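Local atomic coordinates of putative tautomerase (Streptomyces achromogenes, PDB entry 3RY0), a protein that is a putative member of the tautomerase family of small enzymes, built on the beta-alpha-beta fold of that superfamily and assembled from six copies of one short chain. Residues Ala22-Ala27 and Glu36-Ile41; Pro46-Phe51 and Ser56-Arg61. All blocks are in the same frame, centred on the assembly; numbering follows the deposited sequence.

Interaction 1: Ala22-Ala27 and Glu36-Ile41; sequences ALTAAA and EAVRVI
The hydroxyl OG1 of Thr24 lies against both Val38 and Val40, while its methyl CG2 packs on Val38. Thr24 OG1 is 3.5 Å from Val40 CG2 and 3.9 Å from Val38 CG1. Thr24 CG2 is 4.0 Å from Val38 CB. The side chains of Thr24 and Val38 lie alongside each other and run opposite ways. CG1 of Val38 is anti to the backbone N (chi1 179°), which carries it up against Thr24. Val38 CG2 meets Ala27 CB at 4.2 Å; Ala27 lies three residues after Thr24. Leu23, just before Thr24, touches Val40 CG1 with its CD1, also at 4.2 Å. No direct hydrogen bond joins the segments. One water bridges them instead, donating to Thr24 OG1 at 2.8 Å and to Val38 O at 2.8 Å. Thr24 OG1 also bonds to the carbonyl of Gly20, one turn back in the same helix. The hydroxyl is therefore tied to its own helix and, through the water, to segment 36-41. This is the second half of a beta-alpha-beta unit, the building block of the tautomerase fold. Helix 13-31 leads back to strand 39-45, which runs parallel to strand 2-8. Backbone bonds from Arg39 and Ile41 join the two strands. Behind the first shell, Leu23 also packs on Val5, and Val38 on Ile3. Other subunits close the surroundings. Phe51 of a neighbouring subunit packs on Val40, and Gly54 of the same subunit on Thr24. A strand of that subunit pairs antiparallel with Arg39-Ile41. Leu23 meets Leu23 of another subunit.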
loop_
_atom_site.group_PDB
_atom_site.type_symbol
_atom_site.label_atom_id
_atom_site.label_comp_id
_atom_site.label_asym_id
_atom_site.label_seq_id
_atom_site.Cartn_x
_atom_site.Cartn_y
_atom_site.Cartn_z
ATOM N N ALA A 22 -16.292 13.146 3.468
ATOM C CA ALA A 22 -16.768 12.526 4.678
ATOM C C ALA A 22 -15.753 11.748 5.464
ATOM O O ALA A 22 -15.689 11.766 6.700
ATOM C CB ALA A 22 -17.963 11.639 4.342
ATOM N N LEU A 23 -14.811 11.119 4.723
ATOM C CA LEU A 23 -13.686 10.457 5.434
ATOM C C LEU A 23 -12.780 11.464 6.136
ATOM O O LEU A 23 -12.320 11.236 7.240
ATOM C CB LEU A 23 -12.875 9.618 4.422
ATOM C CG LEU A 23 -13.624 8.418 3.852
ATOM C CD1 LEU A 23 -12.715 7.799 2.755
ATOM C CD2 LEU A 23 -13.890 7.351 4.895
ATOM N N THR A 24 -12.645 12.601 5.480
ATOM C CA THR A 24 -11.833 13.689 6.067
ATOM C C THR A 24 -12.517 14.241 7.340
ATOM O O THR A 24 -11.810 14.422 8.336
ATOM C CB THR A 24 -11.606 14.816 5.040
ATOM O OG1 THR A 24 -10.905 14.266 3.909
ATOM C CG2 THR A 24 -10.829 15.991 5.637
ATOM N N ALA A 25 -13.858 14.445 7.273
ATOM C CA ALA A 25 -14.547 14.923 8.493
ATOM C C ALA A 25 -14.437 13.926 9.613
ATOM O O ALA A 25 -14.158 14.296 10.777
ATOM C CB ALA A 25 -16.020 15.162 8.114
ATOM N N ALA A 26 -14.496 12.638 9.304
ATOM C CA ALA A 26 -14.412 11.606 10.311
ATOM C C ALA A 26 -13.052 11.645 10.964
ATOM O O ALA A 26 -12.921 11.545 12.186
ATOM C CB ALA A 26 -14.596 10.231 9.694
ATOM N N ALA A 27 -11.946 11.765 10.185
ATOM C CA ALA A 27 -10.603 11.844 10.792
ATOM C C ALA A 27 -10.498 13.161 11.616
ATOM O O ALA A 27 -9.920 13.115 12.751
ATOM C CB ALA A 27 -9.523 11.817 9.682
ATOM N N GLU A 36 -6.862 20.189 6.742
ATOM C CA GLU A 36 -5.850 20.392 5.747
ATOM C C GLU A 36 -4.673 19.413 5.944
ATOM O O GLU A 36 -3.795 19.287 5.018
ATOM C CB GLU A 36 -5.355 21.829 5.867
ATOM C CG GLU A 36 -4.310 22.133 4.794
ATOM C CD GLU A 36 -4.899 22.348 3.351
ATOM O OE1 GLU A 36 -6.153 22.313 3.124
ATOM O OE2 GLU A 36 -4.085 22.691 2.471
ATOM N N ALA A 37 -4.578 18.757 7.090
ATOM C CA ALA A 37 -3.545 17.756 7.300
ATOM C C ALA A 37 -3.986 16.360 6.891
ATOM O O ALA A 37 -3.186 15.390 7.014
ATOM C CB ALA A 37 -3.184 17.743 8.811
ATOM N N VAL A 38 -5.260 16.199 6.470
ATOM C CA VAL A 38 -5.753 14.857 6.041
ATOM C C VAL A 38 -5.742 14.764 4.547
ATOM O O VAL A 38 -6.257 15.629 3.844
ATOM C CB VAL A 38 -7.188 14.683 6.539
ATOM C CG1 VAL A 38 -7.773 13.321 6.119
ATOM C CG2 VAL A 38 -7.313 14.956 8.057
ATOM N N ARG A 39 -5.045 13.691 4.105
ATOM C CA ARG A 39 -5.038 13.373 2.678
ATOM C C ARG A 39 -5.780 12.090 2.406
ATOM O O ARG A 39 -5.640 11.123 3.198
ATOM C CB ARG A 39 -3.577 13.264 2.083
ATOM C CG ARG A 39 -2.958 14.624 2.016
ATOM C CD ARG A 39 -1.393 14.556 1.697
ATOM N NE ARG A 39 -0.978 15.905 1.393
ATOM C CZ ARG A 39 -0.880 16.857 2.288
ATOM N NH1 ARG A 39 -0.869 16.568 3.574
ATOM N NH2 ARG A 39 -0.652 18.118 1.869
ATOM N N VAL A 40 -6.551 12.043 1.343
ATOM C CA VAL A 40 -7.271 10.831 0.939
ATOM C C VAL A 40 -6.915 10.540 -0.482
ATOM O O VAL A 40 -7.004 11.436 -1.394
ATOM C CB VAL A 40 -8.818 11.037 1.042
ATOM C CG1 VAL A 40 -9.543 9.724 0.777
ATOM C CG2 VAL A 40 -9.274 11.548 2.413
ATOM N N ILE A 41 -6.557 9.283 -0.776
ATOM C CA ILE A 41 -6.310 8.829 -2.126
ATOM C C ILE A 41 -7.347 7.702 -2.417
ATOM O O ILE A 41 -7.431 6.726 -1.617
ATOM C CB ILE A 41 -4.894 8.193 -2.292
ATOM C CG1 ILE A 41 -3.832 9.186 -1.828
ATOM C CG2 ILE A 41 -4.761 7.715 -3.808
ATOM C CD1 ILE A 41 -3.498 10.294 -2.781
HETATM O O HOH W 1 -8.725 15.304 2.512
#

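Interaction 2: Pro46-Phe51 and Ser56-Arg61; sequences PPERWF and SVAERR
Trp50 O accepts the backbone N-H of Val57 at 2.8 Å, almost in line with its C=O (168°). The same oxygen has a CA-H...O contact with Ser56 CA at 3.2 Å. Pro47 O takes the next amide, Ala58 N, at 3.1 Å. Here the donor stands well above the carbonyl plane, 65° out of it. Two successive amides of the helix's first turn are thus held by carbonyls of segment 46-51. Ser56 OG accepts from Glu59 N at 3.0 Å; a chi1 of 75° turns OG back toward the first turn of the helix, where it caps this amide. Val57 CG2 sits 3.7 Å from Trp50 CD1, and the two side chains run side by side. Pro47 CB packs against the CB atoms of Val57 and Ala58. Ser56 CB lies over one face of the Phe51 ring. The extended Arg61 side chain brings NH1 to within 3.9 Å of Pro47 CB. Val57 CG1 lies over one face of the Arg61 guanidinium, offset toward its rim. Trp50 also rests on Thr6 and Leu8 of strand 2-8. Phe51 and Ser56 form a non-hydrogen-bonded antiparallel pair, so a short beta hairpin passes directly into a helix with Ser56 as N-cap.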
loop_
_atom_site.group_PDB
_atom_site.type_symbol
_atom_site.label_atom_id
_atom_site.label_comp_id
_atom_site.label_asym_id
_atom_site.label_seq_id
_atom_site.Cartn_x
_atom_site.Cartn_y
_atom_site.Cartn_z
ATOM N N PRO A 46 -10.895 -2.699 -11.147
ATOM C CA PRO A 46 -11.930 -3.332 -11.983
ATOM C C PRO A 46 -12.356 -4.634 -11.342
ATOM O O PRO A 46 -11.557 -5.302 -10.624
ATOM C CB PRO A 46 -11.221 -3.617 -13.299
ATOM C CG PRO A 46 -9.903 -3.496 -13.126
ATOM C CD PRO A 46 -9.574 -2.633 -11.802
ATOM N N PRO A 47 -13.607 -5.071 -11.595
ATOM C CA PRO A 47 -14.102 -6.243 -10.883
ATOM C C PRO A 47 -13.448 -7.587 -11.257
ATOM O O PRO A 47 -13.580 -8.536 -10.488
ATOM C CB PRO A 47 -15.619 -6.280 -11.221
ATOM C CG PRO A 47 -15.665 -5.534 -12.578
ATOM C CD PRO A 47 -14.586 -4.373 -12.382
ATOM N N GLU A 48 -12.705 -7.605 -12.353
ATOM C CA GLU A 48 -11.956 -8.798 -12.764
ATOM C C GLU A 48 -10.696 -8.913 -11.971
ATOM O O GLU A 48 -10.046 -9.961 -11.996
ATOM C CB GLU A 48 -11.572 -8.723 -14.259
ATOM C CG GLU A 48 -12.729 -8.742 -15.209
ATOM C CD GLU A 48 -13.500 -7.471 -15.326
ATOM O OE1 GLU A 48 -12.958 -6.368 -14.955
ATOM O OE2 GLU A 48 -14.676 -7.627 -15.760
ATOM N N ARG A 49 -10.320 -7.870 -11.201
ATOM C CA ARG A 49 -9.044 -7.864 -10.484
ATOM C C ARG A 49 -9.243 -7.809 -9.000
ATOM O O ARG A 49 -8.268 -7.621 -8.215
ATOM C CB ARG A 49 -8.171 -6.725 -10.971
ATOM C CG ARG A 49 -7.767 -6.876 -12.401
ATOM C CD ARG A 49 -6.715 -5.830 -12.788
ATOM N NE ARG A 49 -6.493 -5.920 -14.233
ATOM C CZ ARG A 49 -6.216 -4.880 -15.030
ATOM N NH1 ARG A 49 -6.173 -3.639 -14.538
ATOM N NH2 ARG A 49 -6.053 -5.084 -16.340
ATOM N N TRP A 50 -10.448 -8.053 -8.501
ATOM C CA TRP A 50 -10.799 -8.094 -7.078
ATOM C C TRP A 50 -11.344 -9.430 -6.835
ATOM O O TRP A 50 -12.362 -9.789 -7.495
ATOM C CB TRP A 50 -11.810 -6.999 -6.786
ATOM C CG TRP A 50 -12.134 -6.799 -5.340
ATOM C CD1 TRP A 50 -12.512 -7.733 -4.380
ATOM C CD2 TRP A 50 -12.122 -5.538 -4.643
ATOM N NE1 TRP A 50 -12.741 -7.151 -3.155
ATOM C CE2 TRP A 50 -12.495 -5.778 -3.301
ATOM C CE3 TRP A 50 -11.934 -4.202 -5.069
ATOM C CZ2 TRP A 50 -12.600 -4.748 -2.364
ATOM C CZ3 TRP A 50 -12.007 -3.215 -4.111
ATOM C CH2 TRP A 50 -12.305 -3.487 -2.789
ATOM N N PHE A 51 -10.750 -10.207 -5.951
ATOM C CA PHE A 51 -11.219 -11.628 -5.657
ATOM C C PHE A 51 -11.664 -11.745 -4.214
ATOM O O PHE A 51 -11.077 -11.185 -3.295
ATOM C CB PHE A 51 -10.070 -12.636 -5.923
ATOM C CG PHE A 51 -9.528 -12.592 -7.351
ATOM C CD1 PHE A 51 -9.928 -13.588 -8.215
ATOM C CD2 PHE A 51 -8.592 -11.581 -7.781
ATOM C CE1 PHE A 51 -9.507 -13.545 -9.485
ATOM C CE2 PHE A 51 -8.190 -11.518 -9.053
ATOM C CZ PHE A 51 -8.640 -12.543 -9.988
ATOM N N SER A 56 -13.320 -13.814 -8.911
ATOM C CA SER A 56 -13.357 -12.342 -9.086
ATOM C C SER A 56 -14.735 -11.829 -8.846
ATOM O O SER A 56 -15.752 -12.594 -8.944
ATOM C CB SER A 56 -12.907 -11.956 -10.485
ATOM O OG SER A 56 -13.932 -12.258 -11.386
ATOM N N VAL A 57 -14.893 -10.580 -8.451
ATOM C CA VAL A 57 -16.222 -9.901 -8.334
ATOM C C VAL A 57 -16.977 -10.057 -9.638
ATOM O O VAL A 57 -18.183 -10.320 -9.590
ATOM C CB VAL A 57 -16.010 -8.466 -7.910
ATOM C CG1 VAL A 57 -17.384 -7.723 -7.944
ATOM C CG2 VAL A 57 -15.478 -8.430 -6.423
ATOM N N ALA A 58 -16.314 -9.946 -10.759
ATOM C CA ALA A 58 -17.015 -10.149 -12.051
ATOM C C ALA A 58 -17.629 -11.520 -12.087
ATOM O O ALA A 58 -18.834 -11.610 -12.477
ATOM C CB ALA A 58 -16.035 -9.963 -13.152
ATOM N N GLU A 59 -16.876 -12.554 -11.717
ATOM C CA GLU A 59 -17.390 -14.014 -11.777
ATOM C C GLU A 59 -18.518 -14.202 -10.781
ATOM O O GLU A 59 -19.580 -14.806 -11.139
ATOM C CB GLU A 59 -16.221 -14.981 -11.538
ATOM C CG GLU A 59 -16.571 -16.508 -11.745
ATOM C CD GLU A 59 -15.399 -17.517 -11.639
ATOM O OE1 GLU A 59 -15.692 -18.728 -11.515
ATOM O OE2 GLU A 59 -14.201 -17.194 -11.733
ATOM N N ARG A 60 -18.412 -13.644 -9.587
ATOM C CA ARG A 60 -19.418 -13.755 -8.493
ATOM C C ARG A 60 -20.743 -13.041 -8.907
ATOM O O ARG A 60 -21.897 -13.521 -8.569
ATOM C CB ARG A 60 -18.869 -13.195 -7.171
ATOM C CG ARG A 60 -17.785 -14.043 -6.567
ATOM C CD ARG A 60 -16.882 -13.224 -5.615
ATOM N NE ARG A 60 -17.672 -12.768 -4.413
ATOM C CZ ARG A 60 -17.860 -13.482 -3.281
ATOM N NH1 ARG A 60 -17.405 -14.717 -3.215
ATOM N NH2 ARG A 60 -18.501 -12.974 -2.210
ATOM N N ARG A 61 -20.634 -11.939 -9.640
ATOM C CA ARG A 61 -21.768 -11.204 -10.202
ATOM C C ARG A 61 -22.426 -12.055 -11.276
ATOM O O ARG A 61 -23.675 -12.064 -11.396
ATOM C CB ARG A 61 -21.288 -9.902 -10.807
ATOM C CG ARG A 61 -21.355 -8.866 -9.789
ATOM C CD ARG A 61 -20.595 -7.649 -10.260
ATOM N NE ARG A 61 -20.727 -6.604 -9.258
ATOM C CZ ARG A 61 -20.105 -5.443 -9.311
ATOM N NH1 ARG A 61 -19.288 -5.205 -10.325
ATOM N NH2 ARG A 61 -20.334 -4.533 -8.382
#

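Interaction 1 is buried and belongs to the beta-alpha-beta core. Interaction 2 is only partly buried and lies on the opposite side of the chain's centre. They are about 28 Å apart, centre to centre, and do not touch within one chain. Methyl packing and one bridging water make the first, whereas the second adds two backbone hydrogen bonds and a helix cap to its apolar contacts. Interaction 1 closes at Ile41 before interaction 2 opens at Pro46, so they are in series along the chain. The assembly brings the regions together across chains. Ile41 packs on Trp50 of a neighbouring subunit, and Glu36 forms an intersubunit salt bridge with Arg60 of that same neighbouring subunit.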